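Local coordinates for MAU2 chromatid cohesion factor homolog (Saccharomyces cerevisiae, PDB 4XDN), which forms a complex with SCC2 that is required for loading cohesin onto chromosomes, and so takes part in sister chromatid cohesion, at residues K488-T493 and I500-V505; S452-Y457 and T506-F511; Q478-W483 and N520-S525; D235-L240 and M261-C266. All coordinates share one frame; numbering follows the deposited sequence.

Contact 1 (K488-T493 and I500-V505); sequences KLLQET and IWECTV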
loop_
_atom_site.group_PDB
_atom_site.type_symbol
_atom_site.label_atom_id
_atom_site.label_comp_id
_atom_site.label_asym_id
_atom_site.label_seq_id
_atom_site.Cartn_x
_atom_site.Cartn_y
_atom_site.Cartn_z
ATOM N N LYS A 488 9.187 13.171 16.387
ATOM C CA LYS A 488 9.986 13.249 15.171
ATOM C C LYS A 488 9.306 12.533 14.007
ATOM O O LYS A 488 9.198 13.083 12.913
ATOM C CB LYS A 488 11.376 12.657 15.413
ATOM C CG LYS A 488 12.321 12.787 14.228
ATOM C CD LYS A 488 13.769 12.883 14.686
ATOM C CE LYS A 488 14.715 13.105 13.515
ATOM N NZ LYS A 488 14.831 11.896 12.651
ATOM N N LEU A 489 8.846 11.309 14.247
ATOM C CA LEU A 489 8.184 10.528 13.208
ATOM C C LEU A 489 6.831 11.132 12.845
ATOM O O LEU A 489 6.456 11.167 11.675
ATOM C CB LEU A 489 8.005 9.076 13.658
ATOM C CG LEU A 489 9.287 8.273 13.896
ATOM C CD1 LEU A 489 8.958 6.910 14.483
ATOM C CD2 LEU A 489 10.086 8.117 12.608
ATOM N N LEU A 490 6.103 11.608 13.849
ATOM C CA LEU A 490 4.779 12.180 13.625
ATOM C C LEU A 490 4.852 13.392 12.709
ATOM O O LEU A 490 3.954 13.629 11.903
ATOM C CB LEU A 490 4.133 12.581 14.953
ATOM C CG LEU A 490 2.671 13.048 14.905
ATOM C CD1 LEU A 490 1.759 12.052 14.194
ATOM C CD2 LEU A 490 2.163 13.308 16.315
ATOM N N GLN A 491 5.937 14.147 12.835
ATOM C CA GLN A 491 6.071 15.423 12.147
ATOM C C GLN A 491 6.357 15.255 10.652
ATOM O O GLN A 491 6.195 16.199 9.881
ATOM C CB GLN A 491 7.178 16.246 12.809
ATOM C CG GLN A 491 7.178 17.719 12.436
ATOM C CD GLN A 491 8.100 18.544 13.316
ATOM O OE1 GLN A 491 8.580 18.071 14.347
ATOM N NE2 GLN A 491 8.351 19.784 12.913
ATOM N N GLU A 492 6.771 14.056 10.253
ATOM C CA GLU A 492 7.083 13.770 8.854
ATOM C C GLU A 492 6.098 12.774 8.232
ATOM O O GLU A 492 6.371 12.201 7.177
ATOM C CB GLU A 492 8.518 13.242 8.732
ATOM C CG GLU A 492 8.817 12.007 9.570
ATOM C CD GLU A 492 10.300 11.674 9.617
ATOM O OE1 GLU A 492 11.128 12.603 9.506
ATOM O OE2 GLU A 492 10.637 10.480 9.765
ATOM N N THR A 493 4.954 12.584 8.887
ATOM C CA THR A 493 3.874 11.748 8.360
ATOM C C THR A 493 2.565 12.532 8.330
ATOM O O THR A 493 2.466 13.602 8.931
ATOM C CB THR A 493 3.671 10.470 9.200
ATOM O OG1 THR A 493 3.339 10.822 10.550
ATOM C CG2 THR A 493 4.928 9.615 9.192
ATOM N N ILE A 500 -7.572 11.281 15.589
ATOM C CA ILE A 500 -7.407 10.162 16.512
ATOM C C ILE A 500 -5.972 10.124 17.026
ATOM O O ILE A 500 -5.737 9.954 18.222
ATOM C CB ILE A 500 -7.767 8.808 15.846
ATOM C CG1 ILE A 500 -9.286 8.703 15.676
ATOM C CG2 ILE A 500 -7.240 7.625 16.674
ATOM C CD1 ILE A 500 -9.761 7.431 14.997
ATOM N N TRP A 501 -5.018 10.294 16.120
ATOM C CA TRP A 501 -3.610 10.259 16.484
ATOM C C TRP A 501 -3.206 11.487 17.288
ATOM O O TRP A 501 -2.525 11.368 18.302
ATOM C CB TRP A 501 -2.739 10.140 15.232
ATOM C CG TRP A 501 -2.610 8.734 14.749
ATOM C CD1 TRP A 501 -3.540 8.016 14.057
ATOM C CD2 TRP A 501 -1.484 7.867 14.926
ATOM N NE1 TRP A 501 -3.064 6.756 13.791
ATOM C CE2 TRP A 501 -1.803 6.639 14.315
ATOM C CE3 TRP A 501 -0.238 8.010 15.542
ATOM C CZ2 TRP A 501 -0.923 5.560 14.301
ATOM C CZ3 TRP A 501 0.636 6.941 15.526
ATOM C CH2 TRP A 501 0.289 5.731 14.910
ATOM N N GLU A 502 -3.628 12.663 16.833
ATOM C CA GLU A 502 -3.301 13.911 17.515
ATOM C C GLU A 502 -3.878 13.940 18.923
ATOM O O GLU A 502 -3.252 14.458 19.850
ATOM C CB GLU A 502 -3.817 15.112 16.721
ATOM C CG GLU A 502 -2.896 15.547 15.593
ATOM C CD GLU A 502 -1.597 16.156 16.096
ATOM O OE1 GLU A 502 -1.627 16.875 17.117
ATOM O OE2 GLU A 502 -0.545 15.910 15.470
ATOM N N CYS A 503 -5.075 13.384 19.076
ATOM C CA CYS A 503 -5.737 13.357 20.371
ATOM C C CYS A 503 -5.036 12.374 21.301
ATOM O O CYS A 503 -4.891 12.635 22.495
ATOM C CB CYS A 503 -7.213 12.984 20.220
ATOM S SG CYS A 503 -8.160 13.132 21.761
ATOM N N THR A 504 -4.603 11.245 20.750
ATOM C CA THR A 504 -3.893 10.242 21.537
ATOM C C THR A 504 -2.620 10.845 22.127
ATOM O O THR A 504 -2.296 10.611 23.292
ATOM C CB THR A 504 -3.542 9.003 20.687
ATOM O OG1 THR A 504 -4.747 8.400 20.203
ATOM C CG2 THR A 504 -2.770 7.974 21.502
ATOM N N VAL A 505 -1.914 11.631 21.321
ATOM C CA VAL A 505 -0.686 12.282 21.764
ATOM C C VAL A 505 -0.978 13.234 22.923
ATOM O O VAL A 505 -0.284 13.213 23.938
ATOM C CB VAL A 505 -0.007 13.051 20.605
ATOM C CG1 VAL A 505 1.188 13.863 21.101
ATOM C CG2 VAL A 505 0.441 12.086 19.525
#
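Leu490 of helix 472-490 faces Glu502 and Val505 of helix 499-513, the closest backbone approach being Leu490 CA to Trp501 CA at 9.1 Å. Side chains bridge this spacing, and one methyl group does most of the work. With CG anti to the backbone N (chi1 -173°), the leucine fork extends straight across the gap and brings CD2 against two residues a helical turn apart, met from directions about a right angle to each other. On one of them, Val505, CD2 meets CG2 at 3.8 Å, and the two side chains lie alongside, running in opposing senses. Glu502 comes in differently: its chain bends at chi2 (-69°), folding the carboxylate back so that OE2 lies 3.8 Å from Leu490 CD2. This is a van der Waals touch of a charged tip on a methyl group, and no hydrogen bond joins the two segments.

Each segment also fixes itself. A type I turn runs from Leu490 to Thr493, and Thr493 OG1 donates to Leu490 O from above the carbonyl plane, at 3.2 Å. In the second helix, Thr504 OG1 and Thr504 N grip Ile500 O from opposite faces of its plane, the hydroxyl bond being 2.7 Å long.

The contact closes the short helical hairpin made by helix 472-490 and helix 499-513. Met450 of helix 446-466 packs against Leu490 and Trp501, helix 562-575 covers Ile500, Cys503 and Thr504, and a chain of another protein, probably SCC2, supplies an aromatic side chain that hydrogen-bonds to Thr504 OG1.

Contact 2 (S452-Y457 and T506-F511); sequences SLLNCY and TILWLF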
loop_
_atom_site.group_PDB
_atom_site.type_symbol
_atom_site.label_atom_id
_atom_site.label_comp_id
_atom_site.label_asym_id
_atom_site.label_seq_id
_atom_site.Cartn_x
_atom_site.Cartn_y
_atom_site.Cartn_z
ATOM N N SER A 452 4.124 1.291 18.107
ATOM C CA SER A 452 5.049 0.627 19.015
ATOM C C SER A 452 5.620 1.610 20.037
ATOM O O SER A 452 5.752 1.283 21.215
ATOM C CB SER A 452 6.186 -0.034 18.230
ATOM O OG SER A 452 5.683 -0.962 17.282
ATOM N N LEU A 453 5.947 2.817 19.585
ATOM C CA LEU A 453 6.540 3.821 20.461
ATOM C C LEU A 453 5.523 4.366 21.457
ATOM O O LEU A 453 5.869 4.662 22.601
ATOM C CB LEU A 453 7.131 4.972 19.642
ATOM C CG LEU A 453 8.458 4.696 18.927
ATOM C CD1 LEU A 453 8.804 5.846 17.989
ATOM C CD2 LEU A 453 9.584 4.471 19.927
ATOM N N LEU A 454 4.275 4.499 21.021
ATOM C CA LEU A 454 3.225 5.044 21.874
ATOM C C LEU A 454 2.832 4.053 22.963
ATOM O O LEU A 454 2.657 4.433 24.125
ATOM C CB LEU A 454 2.000 5.429 21.041
ATOM C CG LEU A 454 2.145 6.680 20.166
ATOM C CD1 LEU A 454 0.936 6.839 19.264
ATOM C CD2 LEU A 454 2.334 7.929 21.013
ATOM N N ASN A 455 2.687 2.783 22.591
ATOM C CA ASN A 455 2.444 1.737 23.577
ATOM C C ASN A 455 3.621 1.648 24.537
ATOM O O ASN A 455 3.440 1.475 25.739
ATOM C CB ASN A 455 2.215 0.382 22.908
ATOM C CG ASN A 455 0.843 0.262 22.278
ATOM O OD1 ASN A 455 -0.141 0.782 22.798
ATOM N ND2 ASN A 455 0.771 -0.437 21.152
ATOM N N CYS A 456 4.828 1.775 23.993
ATOM C CA CYS A 456 6.041 1.721 24.798
ATOM C C CYS A 456 6.086 2.884 25.782
ATOM O O CYS A 456 6.504 2.720 26.927
ATOM C CB CYS A 456 7.282 1.738 23.902
ATOM S SG CYS A 456 8.842 1.541 24.789
ATOM N N TYR A 457 5.651 4.057 25.331
ATOM C CA TYR A 457 5.606 5.237 26.185
ATOM C C TYR A 457 4.583 5.049 27.300
ATOM O O TYR A 457 4.838 5.389 28.455
ATOM C CB TYR A 457 5.267 6.486 25.366
ATOM C CG TYR A 457 5.159 7.746 26.196
ATOM C CD1 TYR A 457 3.951 8.122 26.774
ATOM C CD2 TYR A 457 6.265 8.560 26.405
ATOM C CE1 TYR A 457 3.850 9.271 27.536
ATOM C CE2 TYR A 457 6.174 9.711 27.164
ATOM C CZ TYR A 457 4.964 10.063 27.727
ATOM O OH TYR A 457 4.869 11.208 28.486
ATOM N N THR A 506 -2.007 14.061 22.762
ATOM C CA THR A 506 -2.404 15.015 23.795
ATOM C C THR A 506 -2.789 14.302 25.090
ATOM O O THR A 506 -2.334 14.668 26.174
ATOM C CB THR A 506 -3.593 15.883 23.327
ATOM O OG1 THR A 506 -3.221 16.621 22.158
ATOM C CG2 THR A 506 -4.029 16.860 24.422
ATOM N N ILE A 507 -3.640 13.290 24.958
ATOM C CA ILE A 507 -4.117 12.507 26.092
ATOM C C ILE A 507 -2.962 11.878 26.871
ATOM O O ILE A 507 -2.920 11.953 28.102
ATOM C CB ILE A 507 -5.098 11.406 25.610
ATOM C CG1 ILE A 507 -6.543 11.916 25.622
ATOM C CG2 ILE A 507 -5.030 10.162 26.493
ATOM C CD1 ILE A 507 -6.745 13.323 25.075
ATOM N N LEU A 508 -2.030 11.261 26.151
ATOM C CA LEU A 508 -0.910 10.570 26.784
ATOM C C LEU A 508 0.047 11.547 27.458
ATOM O O LEU A 508 0.608 11.244 28.513
ATOM C CB LEU A 508 -0.149 9.725 25.758
ATOM C CG LEU A 508 -0.861 8.480 25.224
ATOM C CD1 LEU A 508 -0.013 7.816 24.152
ATOM C CD2 LEU A 508 -1.180 7.486 26.338
ATOM N N TRP A 509 0.235 12.715 26.853
ATOM C CA TRP A 509 1.092 13.739 27.441
ATOM C C TRP A 509 0.481 14.257 28.739
ATOM O O TRP A 509 1.163 14.365 29.756
ATOM C CB TRP A 509 1.309 14.897 26.467
ATOM C CG TRP A 509 2.409 15.829 26.887
ATOM C CD1 TRP A 509 3.725 15.758 26.527
ATOM C CD2 TRP A 509 2.291 16.971 27.748
ATOM N NE1 TRP A 509 4.431 16.783 27.109
ATOM C CE2 TRP A 509 3.574 17.541 27.862
ATOM C CE3 TRP A 509 1.225 17.565 28.429
ATOM C CZ2 TRP A 509 3.819 18.678 28.632
ATOM C CZ3 TRP A 509 1.473 18.695 29.193
ATOM C CH2 TRP A 509 2.759 19.237 29.288
ATOM N N LEU A 510 -0.810 14.569 28.700
ATOM C CA LEU A 510 -1.497 15.110 29.863
ATOM C C LEU A 510 -1.592 14.076 30.983
ATOM O O LEU A 510 -1.447 14.412 32.159
ATOM C CB LEU A 510 -2.891 15.606 29.475
ATOM C CG LEU A 510 -2.911 16.840 28.568
ATOM C CD1 LEU A 510 -4.317 17.121 28.065
ATOM C CD2 LEU A 510 -2.360 18.060 29.294
ATOM N N PHE A 511 -1.828 12.818 30.618
ATOM C CA PHE A 511 -1.869 11.739 31.600
ATOM C C PHE A 511 -0.534 11.595 32.325
ATOM O O PHE A 511 -0.497 11.259 33.508
ATOM C CB PHE A 511 -2.229 10.405 30.931
ATOM C CG PHE A 511 -3.706 10.215 30.660
ATOM C CD1 PHE A 511 -4.653 11.128 31.102
ATOM C CD2 PHE A 511 -4.141 9.101 29.963
ATOM C CE1 PHE A 511 -5.996 10.932 30.847
ATOM C CE2 PHE A 511 -5.483 8.904 29.706
ATOM C CZ PHE A 511 -6.411 9.819 30.149
#
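Tyr457 reaches Leu508 because its CG stands anti to the backbone N (chi1 178°), which sends the phenol out from helix 446-466 toward helix 499-513, while Leu508 and Leu454 both keep CG beside their backbone N. From the two facing helices, Leu454 and Leu508 then run across each other at about a right angle and touch through one methyl each, CD2 of Leu454 to CD1 of Leu508 at 3.9 Å. Tyr457 passes alongside the same leucine on its backbone side. Its ring presents an edge: CE1 lies 3.9 Å from Leu508 O, which sits near the ring plane, and 4.4 Å from Leu508 CB. Leu508 is therefore met at its delta methyl by one residue and at its root by another, one turn farther along the partner helix. Tyr457 CA and Leu508 CA, 8.4 Å apart, mark the nearest backbone approach.

The phenol continues past Leu508 to Ser512, whose OG is hydrogen-bonded to Tyr457 OH and also to Leu508 O. The ring meets Trp483 of helix 472-490, their planes at about 50°. On the other flank, Leu454 and Leu508 pack on apolar side chains of a chain of another protein, probably SCC2, to whose backbone Asn455 OD1 is hydrogen-bonded.

Direct contact is thus apolar except at the ring edge, where Leu508 O probably attracts the C-H weakly; no hydrogen bond crosses. All three touching residues are buried, and the polar end of Tyr457 is satisfied by Ser512, so the aromatic ring links the two helices without leaving its hydroxyl unpaired.

Contact 3 (Q478-W483 and N520-S525); sequences QCNKVW and NPLPCS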
loop_
_atom_site.group_PDB
_atom_site.type_symbol
_atom_site.label_atom_id
_atom_site.label_comp_id
_atom_site.label_asym_id
_atom_site.label_seq_id
_atom_site.Cartn_x
_atom_site.Cartn_y
_atom_site.Cartn_z
ATOM N N GLN A 478 13.779 7.367 29.720
ATOM C CA GLN A 478 13.217 6.527 28.669
ATOM C C GLN A 478 11.917 7.124 28.139
ATOM O O GLN A 478 11.657 7.087 26.935
ATOM C CB GLN A 478 12.980 5.105 29.182
ATOM C CG GLN A 478 14.259 4.314 29.426
ATOM C CD GLN A 478 15.080 4.121 28.164
ATOM O OE1 GLN A 478 14.545 4.121 27.056
ATOM N NE2 GLN A 478 16.389 3.966 28.328
ATOM N N CYS A 479 11.105 7.674 29.037
ATOM C CA CYS A 479 9.884 8.365 28.635
ATOM C C CYS A 479 10.220 9.542 27.723
ATOM O O CYS A 479 9.626 9.704 26.658
ATOM C CB CYS A 479 9.103 8.856 29.857
ATOM S SG CYS A 479 8.133 7.588 30.699
ATOM N N ASN A 480 11.184 10.355 28.146
ATOM C CA ASN A 480 11.600 11.516 27.371
ATOM C C ASN A 480 12.228 11.103 26.041
ATOM O O ASN A 480 11.992 11.734 25.012
ATOM C CB ASN A 480 12.585 12.366 28.177
ATOM C CG ASN A 480 12.051 12.730 29.553
ATOM O OD1 ASN A 480 12.772 12.658 30.549
ATOM N ND2 ASN A 480 10.782 13.119 29.616
ATOM N N LYS A 481 13.024 10.040 26.077
ATOM C CA LYS A 481 13.648 9.492 24.877
ATOM C C LYS A 481 12.592 9.019 23.881
ATOM O O LYS A 481 12.575 9.448 22.726
ATOM C CB LYS A 481 14.579 8.334 25.250
ATOM C CG LYS A 481 15.226 7.618 24.066
ATOM C CD LYS A 481 15.824 6.281 24.488
ATOM C CE LYS A 481 15.359 5.149 23.578
ATOM N NZ LYS A 481 15.663 3.807 24.148
ATOM N N VAL A 482 11.720 8.127 24.339
ATOM C CA VAL A 482 10.673 7.563 23.495
ATOM C C VAL A 482 9.757 8.655 22.947
ATOM O O VAL A 482 9.301 8.571 21.808
ATOM C CB VAL A 482 9.832 6.517 24.275
ATOM C CG1 VAL A 482 8.538 6.171 23.536
ATOM C CG2 VAL A 482 10.650 5.257 24.518
ATOM N N TRP A 483 9.495 9.680 23.752
ATOM C CA TRP A 483 8.565 10.731 23.351
ATOM C C TRP A 483 9.105 11.559 22.192
ATOM O O TRP A 483 8.374 11.863 21.251
ATOM C CB TRP A 483 8.243 11.651 24.526
ATOM C CG TRP A 483 7.165 12.635 24.202
ATOM C CD1 TRP A 483 7.323 13.957 23.901
ATOM C CD2 TRP A 483 5.759 12.373 24.135
ATOM N NE1 TRP A 483 6.099 14.535 23.657
ATOM C CE2 TRP A 483 5.123 13.583 23.793
ATOM C CE3 TRP A 483 4.975 11.231 24.337
ATOM C CZ2 TRP A 483 3.740 13.685 23.649
ATOM C CZ3 TRP A 483 3.602 11.333 24.189
ATOM C CH2 TRP A 483 2.999 12.553 23.851
ATOM N N ASN A 520 3.402 10.166 39.748
ATOM C CA ASN A 520 4.651 10.896 39.548
ATOM C C ASN A 520 4.707 11.540 38.165
ATOM O O ASN A 520 5.376 11.032 37.268
ATOM C CB ASN A 520 5.848 9.963 39.738
ATOM C CG ASN A 520 5.883 9.339 41.120
ATOM O OD1 ASN A 520 6.262 9.987 42.095
ATOM N ND2 ASN A 520 5.486 8.074 41.209
ATOM N N PRO A 521 4.001 12.670 37.991
ATOM C CA PRO A 521 3.963 13.348 36.692
ATOM C C PRO A 521 5.333 13.868 36.268
ATOM O O PRO A 521 6.120 14.282 37.119
ATOM C CB PRO A 521 2.987 14.506 36.928
ATOM C CG PRO A 521 3.042 14.755 38.391
ATOM C CD PRO A 521 3.261 13.418 39.023
ATOM N N LEU A 522 5.608 13.839 34.967
ATOM C CA LEU A 522 6.885 14.312 34.445
ATOM C C LEU A 522 6.961 15.834 34.504
ATOM O O LEU A 522 5.929 16.505 34.511
ATOM C CB LEU A 522 7.085 13.840 33.005
ATOM C CG LEU A 522 7.168 12.328 32.790
ATOM C CD1 LEU A 522 6.977 11.998 31.319
ATOM C CD2 LEU A 522 8.498 11.785 33.292
ATOM N N PRO A 523 8.187 16.387 34.551
ATOM C CA PRO A 523 8.350 17.846 34.550
ATOM C C PRO A 523 7.900 18.492 33.241
ATOM O O PRO A 523 8.016 17.884 32.179
ATOM C CB PRO A 523 9.860 18.038 34.748
ATOM C CG PRO A 523 10.359 16.749 35.291
ATOM C CD PRO A 523 9.478 15.694 34.711
ATOM N N CYS A 524 7.401 19.721 33.325
ATOM C CA CYS A 524 6.981 20.464 32.142
ATOM C C CYS A 524 6.812 21.942 32.469
ATOM O O CYS A 524 6.468 22.303 33.594
ATOM C CB CYS A 524 5.674 19.899 31.587
ATOM S SG CYS A 524 4.299 19.925 32.759
ATOM N N SER A 525 7.055 22.794 31.478
ATOM C CA SER A 525 6.889 24.232 31.647
ATOM C C SER A 525 5.411 24.602 31.635
ATOM O O SER A 525 4.573 23.833 31.165
ATOM C CB SER A 525 7.630 24.992 30.547
ATOM O OG SER A 525 7.054 24.740 29.278
#
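Leu522 points a methyl at the flank of helix 472-490, where CD1 lies 4.1 Å from Cys479 CB and 4.3 Å from Asn480 ND2. Both touches use the same leucine branch, the first purely apolar, the second with the amide nitrogen of partly exposed Asn480. Cys479 offers its beta carbon here: SG stands beside the backbone N (chi1 -79°), anti to the carbonyl carbon, and is not the atom that comes nearest. The backbones stay well apart, with Cys479 CA 8.8 Å from Leu522 CA.

Around this small first shell, Leu522 also packs on Tyr457, Val476 and His513, so it is enclosed by three helices. Its main chain is hydrogen-bonded to Ser512 near the end of helix 499-513, which fixes the extended loop from which the side chain projects. Farther along that loop, Ser525 takes the N-cap position of helix 526-543: its side chain caps a backbone N of the helix, while its own N is hydrogen-bonded to Gln528 OE1. At the other end, Asn520 ND2 makes weak hydrogen bonds to the carbonyls of Val464 and Ser465. Away from the loop, Lys481 NZ donates to Gln478 OE1 at 3.1 Å, in the carbonyl plane and on a lone pair, tying together side chains on another side of the helix.

Leu522 is thus a buried apolar contact from a segment without regular structure. No hydrogen bond joins it to helix 472-490; dispersion and burial hold the side chain against Cys479, whereas the backbone bonding of Leu522 with Ser512 probably does most to position it.

Contact 4 (D235-L240 and M261-C266); sequences DALQEL and MVIQLC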
loop_
_atom_site.group_PDB
_atom_site.type_symbol
_atom_site.label_atom_id
_atom_site.label_comp_id
_atom_site.label_asym_id
_atom_site.label_seq_id
_atom_site.Cartn_x
_atom_site.Cartn_y
_atom_site.Cartn_z
ATOM N N ASP A 235 -2.137 21.858 -3.217
ATOM C CA ASP A 235 -2.338 21.964 -4.659
ATOM C C ASP A 235 -2.560 20.591 -5.293
ATOM O O ASP A 235 -3.363 20.453 -6.215
ATOM C CB ASP A 235 -1.147 22.670 -5.319
ATOM C CG ASP A 235 0.180 22.034 -4.965
ATOM O OD1 ASP A 235 0.349 21.619 -3.800
ATOM O OD2 ASP A 235 1.056 21.952 -5.852
ATOM N N ALA A 236 -1.854 19.580 -4.798
ATOM C CA ALA A 236 -2.049 18.212 -5.265
ATOM C C ALA A 236 -3.440 17.716 -4.886
ATOM O O ALA A 236 -4.080 16.982 -5.641
ATOM C CB ALA A 236 -0.985 17.294 -4.688
ATOM N N LEU A 237 -3.898 18.124 -3.707
ATOM C CA LEU A 237 -5.224 17.758 -3.221
ATOM C C LEU A 237 -6.306 18.383 -4.094
ATOM O O LEU A 237 -7.262 17.714 -4.485
ATOM C CB LEU A 237 -5.400 18.199 -1.763
ATOM C CG LEU A 237 -5.836 17.145 -0.743
ATOM C CD1 LEU A 237 -4.855 15.985 -0.692
ATOM C CD2 LEU A 237 -5.972 17.781 0.634
ATOM N N GLN A 238 -6.155 19.670 -4.394
ATOM C CA GLN A 238 -7.105 20.369 -5.249
ATOM C C GLN A 238 -7.052 19.816 -6.667
ATOM O O GLN A 238 -8.075 19.709 -7.341
ATOM C CB GLN A 238 -6.822 21.872 -5.261
ATOM C CG GLN A 238 -7.069 22.560 -3.925
ATOM C CD GLN A 238 -6.798 24.052 -3.980
ATOM O OE1 GLN A 238 -6.626 24.624 -5.058
ATOM N NE2 GLN A 238 -6.756 24.690 -2.815
ATOM N N GLU A 239 -5.851 19.466 -7.115
ATOM C CA GLU A 239 -5.669 18.896 -8.443
ATOM C C GLU A 239 -6.388 17.555 -8.530
ATOM O O GLU A 239 -6.979 17.222 -9.556
ATOM C CB GLU A 239 -4.182 18.726 -8.761
ATOM C CG GLU A 239 -3.889 18.414 -10.220
ATOM C CD GLU A 239 -4.147 19.597 -11.139
ATOM O OE1 GLU A 239 -4.017 20.751 -10.684
ATOM O OE2 GLU A 239 -4.480 19.368 -12.320
ATOM N N LEU A 240 -6.330 16.793 -7.442
ATOM C CA LEU A 240 -7.012 15.505 -7.363
ATOM C C LEU A 240 -8.526 15.684 -7.445
ATOM O O LEU A 240 -9.205 14.961 -8.171
ATOM C CB LEU A 240 -6.634 14.781 -6.066
ATOM C CG LEU A 240 -7.357 13.467 -5.748
ATOM C CD1 LEU A 240 -7.021 12.386 -6.767
ATOM C CD2 LEU A 240 -7.009 13.004 -4.342
ATOM N N MET A 261 -10.725 7.724 -1.243
ATOM C CA MET A 261 -11.150 6.830 -0.173
ATOM C C MET A 261 -10.001 6.552 0.792
ATOM O O MET A 261 -10.184 6.573 2.010
ATOM C CB MET A 261 -11.678 5.515 -0.749
ATOM C CG MET A 261 -13.185 5.485 -0.952
ATOM S SD MET A 261 -14.107 5.511 0.597
ATOM C CE MET A 261 -13.643 3.932 1.303
ATOM N N VAL A 262 -8.819 6.294 0.242
ATOM C CA VAL A 262 -7.642 6.015 1.058
ATOM C C VAL A 262 -7.263 7.240 1.886
ATOM O O VAL A 262 -6.827 7.111 3.029
ATOM C CB VAL A 262 -6.439 5.584 0.188
ATOM C CG1 VAL A 262 -5.179 5.419 1.038
ATOM C CG2 VAL A 262 -6.750 4.289 -0.543
ATOM N N ILE A 263 -7.429 8.426 1.306
ATOM C CA ILE A 263 -7.121 9.662 2.015
ATOM C C ILE A 263 -8.010 9.779 3.251
ATOM O O ILE A 263 -7.526 10.096 4.337
ATOM C CB ILE A 263 -7.302 10.903 1.111
ATOM C CG1 ILE A 263 -6.189 10.954 0.063
ATOM C CG2 ILE A 263 -7.263 12.193 1.934
ATOM C CD1 ILE A 263 -6.425 11.956 -1.057
ATOM N N GLN A 264 -9.303 9.516 3.086
ATOM C CA GLN A 264 -10.242 9.568 4.204
ATOM C C GLN A 264 -9.898 8.515 5.248
ATOM O O GLN A 264 -10.023 8.753 6.449
ATOM C CB GLN A 264 -11.681 9.369 3.718
ATOM C CG GLN A 264 -12.211 10.510 2.869
ATOM C CD GLN A 264 -12.152 11.843 3.583
ATOM O OE1 GLN A 264 -11.522 12.787 3.107
ATOM N NE2 GLN A 264 -12.808 11.928 4.735
ATOM N N LEU A 265 -9.459 7.353 4.778
ATOM C CA LEU A 265 -9.088 6.256 5.660
ATOM C C LEU A 265 -7.875 6.634 6.503
ATOM O O LEU A 265 -7.843 6.393 7.711
ATOM C CB LEU A 265 -8.802 4.996 4.838
ATOM C CG LEU A 265 -8.766 3.651 5.566
ATOM C CD1 LEU A 265 -10.105 3.351 6.217
ATOM C CD2 LEU A 265 -8.393 2.541 4.604
ATOM N N CYS A 266 -6.886 7.248 5.862
ATOM C CA CYS A 266 -5.643 7.609 6.531
ATOM C C CYS A 266 -5.836 8.727 7.555
ATOM O O CYS A 266 -5.104 8.801 8.543
ATOM C CB CYS A 266 -4.594 8.023 5.495
ATOM S SG CYS A 266 -3.948 6.640 4.518
#
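Ile263 reaches across to Leu237 and Leu240 with the end of its longer branch. From CB the side chain starts toward the other helix, and CG1, anti to the carbonyl carbon (chi1 -71°), carries it onward; CB, CG1 and the CG2 methyl all stay beyond 4.5 Å from the facing segment. The chain is nearly fully extended at the next bond (chi2 168°), which puts CD1 at the front, and this single methyl makes every close approach. It meets Leu240 CD2 at 3.5 Å, tip to tip, tighter than usual for two carbons, and Leu237 CD1 at 4.3 Å. Seen from Ile263 CD1, these two leucine methyls lie at roughly a right angle, so the isoleucine tip fits against a corner formed by residues three apart on one helix. The end of Leu237 comes closer to Ile263 than its root would suggest. The backbones remain distant, 9.8 Å between Leu237 CA and Ile263 CA.

This apolar touch joins the short helix 234-241 to the last turns of helix 250-266. Behind Leu240 stands Leu219 of helix 212-228, and Ile232 of the preceding loop lies against Leu237; helices 272-291 and 317-331 cover Met261, while Val262 and Leu265 pack on a chain of another protein.

Contacts 1, 2 and 3 form one continuous cluster of helices 446-466, 472-490 and 499-513 with the loop before helix 526-543. Contacts 1 and 2 share helix 499-513, their centres 11 Å apart, and touch where Trp501 CZ3 meets Leu454 CD1 at 3.8 Å. Contacts 2 and 3 alternate along the chain, with centres 10 Å apart; Trp483 joins them, its CZ2 lying 3.5 Å from Trp509 CD1, and its ring also touches Val505 of contact 1. Contact 4 is separate and earlier in the chain, its nearest atoms about 6 Å from contact 1 and about 18 Å from contact 3. The second protein chain reaches contacts 1, 2 and 4.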